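Ureidoglycolate hydrolase (Arabidopsis thaliana, PDB 4PXE) hydrolyses (S)-ureidoglycolate to glyoxylate, ammonium and carbon dioxide in purine breakdown, as a manganese-dependent homodimeric amidohydrolase of the peptidase M20 family. Local coordinates at residues Ile132-Glu137 with Phe202-Leu207. Numbering follows the deposited sequence.
With GLV (glyoxylic acid), chain E.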
ATOM      1  N   ILE A 132     -22.024  17.403  21.393  1.00 14.92           N
ATOM      2  CA  ILE A 132     -21.461  16.069  21.263  1.00 15.01           C
ATOM      3  C   ILE A 132     -20.261  16.096  20.331  1.00 15.30           C
ATOM      4  O   ILE A 132     -20.365  16.525  19.177  1.00 15.50           O
ATOM      5  CB  ILE A 132     -22.485  15.060  20.702  1.00 15.76           C
ATOM      6  CG1 ILE A 132     -23.759  15.032  21.552  1.00 16.58           C
ATOM      7  CG2 ILE A 132     -21.866  13.674  20.632  1.00 16.11           C
ATOM      8  CD1 ILE A 132     -24.860  14.183  20.962  1.00 18.26           C
ATOM      9  N   LEU A 133     -19.117  15.660  20.838  1.00 15.08           N
ATOM     10  CA  LEU A 133     -17.987  15.333  19.981  1.00 14.30           C
ATOM     11  C   LEU A 133     -18.049  13.838  19.757  1.00 15.00           C
ATOM     12  O   LEU A 133     -17.740  13.058  20.656  1.00 15.88           O
ATOM     13  CB  LEU A 133     -16.665  15.741  20.632  1.00 15.75           C
ATOM     14  CG  LEU A 133     -15.389  15.188  19.986  1.00 16.61           C
ATOM     15  CD1 LEU A 133     -15.351  15.463  18.479  1.00 17.56           C
ATOM     16  CD2 LEU A 133     -14.154  15.770  20.666  1.00 20.00           C
ATOM     17  N   PHE A 134     -18.489  13.424  18.573  1.00 13.63           N
ATOM     18  CA  PHE A 134     -18.564  11.998  18.276  1.00 13.70           C
ATOM     19  C   PHE A 134     -17.158  11.411  18.243  1.00 14.73           C
ATOM     20  O   PHE A 134     -16.212  12.070  17.806  1.00 15.71           O
ATOM     21  CB  PHE A 134     -19.318  11.779  16.967  1.00 14.00           C
ATOM     22  CG  PHE A 134     -20.755  12.214  17.043  1.00 15.74           C
ATOM     23  CD1 PHE A 134     -21.725  11.350  17.527  1.00 15.38           C
ATOM     24  CD2 PHE A 134     -21.133  13.495  16.672  1.00 13.86           C
ATOM     25  CE1 PHE A 134     -23.049  11.751  17.625  1.00 15.37           C
ATOM     26  CE2 PHE A 134     -22.464  13.901  16.762  1.00 16.87           C
ATOM     27  CZ  PHE A 134     -23.419  13.029  17.235  1.00 14.50           C
ATOM     28  N   THR A 135     -17.002  10.193  18.748  1.00 13.75           N
ATOM     29  CA  THR A 135     -15.669   9.657  18.958  1.00 15.01           C
ATOM     30  C   THR A 135     -14.884   9.484  17.652  1.00 13.67           C
ATOM     31  O   THR A 135     -13.664   9.613  17.629  1.00 15.43           O
ATOM     32  CB  THR A 135     -15.705   8.339  19.778  1.00 15.82           C
ATOM     33  OG1 THR A 135     -14.414   8.105  20.349  1.00 17.09           O
ATOM     34  CG2 THR A 135     -16.146   7.146  18.925  1.00 16.07           C
ATOM     35  N   SER A 136     -15.607   9.208  16.571  1.00 15.18           N
ATOM     36  CA  SER A 136     -15.032   9.091  15.236  1.00 14.00           C
ATOM     37  C   SER A 136     -16.184   8.991  14.264  1.00 15.48           C
ATOM     38  O   SER A 136     -17.176   8.316  14.554  1.00 16.70           O
ATOM     39  CB  SER A 136     -14.162   7.835  15.131  1.00 17.31           C
ATOM     40  OG  SER A 136     -13.960   7.473  13.776  1.00 18.37           O
ATOM     41  N   GLU A 137     -16.062   9.648  13.113  1.00 15.05           N
ATOM     42  CA  GLU A 137     -17.074   9.542  12.072  1.00 15.01           C
ATOM     43  C   GLU A 137     -16.494   8.925  10.802  1.00 14.24           C
ATOM     44  O   GLU A 137     -17.223   8.344   9.994  1.00 14.10           O
ATOM     45  CB  GLU A 137     -17.680  10.924  11.784  1.00 15.11           C
ATOM     46  CG  GLU A 137     -18.823  10.921  10.783  1.00 15.75           C
ATOM     47  CD  GLU A 137     -18.384  11.152   9.355  1.00 15.45           C
ATOM     48  OE1 GLU A 137     -17.201  11.493   9.108  1.00 16.97           O
ATOM     49  OE2 GLU A 137     -19.243  10.976   8.461  1.00 19.19           O
ATOM     50  N   PHE A 202     -34.445  16.095  22.530  1.00 19.71           N
ATOM     51  CA  PHE A 202     -35.552  16.784  21.871  1.00 20.21           C
ATOM     52  C   PHE A 202     -35.302  16.941  20.370  1.00 19.36           C
ATOM     53  O   PHE A 202     -36.202  16.749  19.556  1.00 20.74           O
ATOM     54  CB  PHE A 202     -35.764  18.155  22.533  1.00 21.42           C
ATOM     55  CG  PHE A 202     -36.959  18.919  22.022  1.00 23.79           C
ATOM     56  CD1 PHE A 202     -38.249  18.459  22.254  1.00 25.28           C
ATOM     57  CD2 PHE A 202     -36.794  20.125  21.361  1.00 23.75           C
ATOM     58  CE1 PHE A 202     -39.347  19.177  21.804  1.00 26.18           C
ATOM     59  CE2 PHE A 202     -37.891  20.850  20.911  1.00 25.88           C
ATOM     60  CZ  PHE A 202     -39.171  20.371  21.137  1.00 25.26           C
ATOM     61  N   ALA A 203     -34.062  17.285  20.012  1.00 19.72           N
ATOM     62  CA  ALA A 203     -33.649  17.379  18.617  1.00 19.89           C
ATOM     63  C   ALA A 203     -32.139  17.289  18.588  1.00 17.47           C
ATOM     64  O   ALA A 203     -31.486  17.499  19.614  1.00 17.52           O
ATOM     65  CB  ALA A 203     -34.102  18.694  18.004  1.00 20.08           C
ATOM     66  N   PHE A 204     -31.601  16.959  17.414  1.00 17.40           N
ATOM     67  CA  PHE A 204     -30.159  16.978  17.159  1.00 16.16           C
ATOM     68  C   PHE A 204     -29.854  17.812  15.915  1.00 13.99           C
ATOM     69  O   PHE A 204     -30.437  17.590  14.857  1.00 16.55           O
ATOM     70  CB  PHE A 204     -29.594  15.561  16.960  1.00 16.85           C
ATOM     71  CG  PHE A 204     -28.151  15.570  16.553  1.00 14.23           C
ATOM     72  CD1 PHE A 204     -27.162  15.739  17.504  1.00 15.89           C
ATOM     73  CD2 PHE A 204     -27.784  15.468  15.219  1.00 15.96           C
ATOM     74  CE1 PHE A 204     -25.827  15.796  17.138  1.00 13.88           C
ATOM     75  CE2 PHE A 204     -26.456  15.523  14.851  1.00 14.82           C
ATOM     76  CZ  PHE A 204     -25.482  15.690  15.812  1.00 13.74           C
ATOM     77  N   LEU A 205     -28.922  18.756  16.043  1.00 15.85           N
ATOM     78  CA  LEU A 205     -28.522  19.620  14.930  1.00 15.75           C
ATOM     79  C   LEU A 205     -27.045  19.452  14.636  1.00 14.42           C
ATOM     80  O   LEU A 205     -26.246  19.383  15.561  1.00 16.05           O
ATOM     81  CB  LEU A 205     -28.731  21.088  15.310  1.00 18.49           C
ATOM     82  CG  LEU A 205     -30.017  21.464  16.029  1.00 20.01           C
ATOM     83  CD1 LEU A 205     -29.985  22.954  16.342  1.00 20.45           C
ATOM     84  CD2 LEU A 205     -31.218  21.116  15.175  1.00 24.22           C
ATOM     85  N   GLU A 206     -26.669  19.426  13.362  1.00 13.41           N
ATOM     86  CA  GLU A 206     -25.251  19.416  13.001  1.00 13.35           C
ATOM     87  C   GLU A 206     -24.920  20.536  12.026  1.00 11.15           C
ATOM     88  O   GLU A 206     -25.520  20.636  10.956  1.00 12.95           O
ATOM     89  CB  GLU A 206     -24.868  18.066  12.387  1.00 12.18           C
ATOM     90  CG  GLU A 206     -23.375  17.938  12.052  1.00 13.33           C
ATOM     91  CD  GLU A 206     -22.931  16.514  11.750  1.00 14.35           C
ATOM     92  OE1 GLU A 206     -23.786  15.602  11.619  1.00 13.52           O
ATOM     93  OE2 GLU A 206     -21.704  16.304  11.649  1.00 13.79           O
ATOM     94  N   LEU A 207     -23.975  21.388  12.411  1.00 12.93           N
ATOM     95  CA  LEU A 207     -23.433  22.421  11.526  1.00 11.30           C
ATOM     96  C   LEU A 207     -22.272  21.798  10.745  1.00 11.41           C
ATOM     97  O   LEU A 207     -21.427  21.135  11.346  1.00 12.46           O
ATOM     98  CB  LEU A 207     -22.937  23.589  12.378  1.00 12.12           C
ATOM     99  CG  LEU A 207     -22.103  24.667  11.673  1.00 12.26           C
ATOM    100  CD1 LEU A 207     -22.898  25.386  10.582  1.00 13.96           C
ATOM    101  CD2 LEU A 207     -21.557  25.647  12.693  1.00 13.15           C
TER
HETATM  102  C1  GLV E 503     -17.740  11.000   5.384  1.00 15.82           C
HETATM  103  O1  GLV E 503     -18.668  11.705   6.133  1.00 16.76           O
HETATM  104  C2  GLV E 503     -18.165  10.730   3.983  1.00 13.91           C
HETATM  105  O2  GLV E 503     -19.298  11.157   3.590  1.00 13.73           O
HETATM  106  O3  GLV E 503     -17.397  10.089   3.207  1.00 14.59           O
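Phe134 and Phe204 make the main apolar contact between Ile132-Glu137 and Phe202-Leu207. The two side chains come from opposite directions and meet at their outer atoms. Phe134 CE2 lies 3.6 Å from Phe204 CZ, and Phe134 CZ lies 3.7 Å from Phe204 CE1. Phe204 meets the edge of the Phe134 ring. The rings pair obliquely: the centroids are 5.7 Å apart and the planes are at 77°. Phe204 reaches across because its CG is anti to the backbone N (chi1 174°). Ile132 uses both branches. Its CD1 approaches Phe204 CE1 at 4.3 Å, while its CG2 sits over the centre of one face of Phe134, 3.6 Å above the plane.

The polar contact is with glyoxylate. Glu137 OE2 is 2.5 Å from O1 of the bound GLV, and the chain bends at chi2 (-92°) on its way there. Arg307, the backbone N of Tyr377 and Asn294 of the second subunit hydrogen-bond the same ligand. Replacing Glu137 with an alanine would probably leave O1 of the ligand without this close oxygen partner and open a gap beside His92 and Tyr377. Glu206, also buried, does not reach the ligand; its carboxylate is held by Ser380 and Ser91.

Strands 129-133 and 201-209 do not pair with each other. Strand 86-91 runs between them, parallel to both, so the phenylalanines meet across it. This is buried packing on one face of the sheet in the metal-binding part of the M20 fold. Helix 147-152 packs on Phe134 through Ser149 and Leu152. Helix 379-383 touches both rings, with Asp379 at Phe134 and Ser380 and Met383 at Phe204.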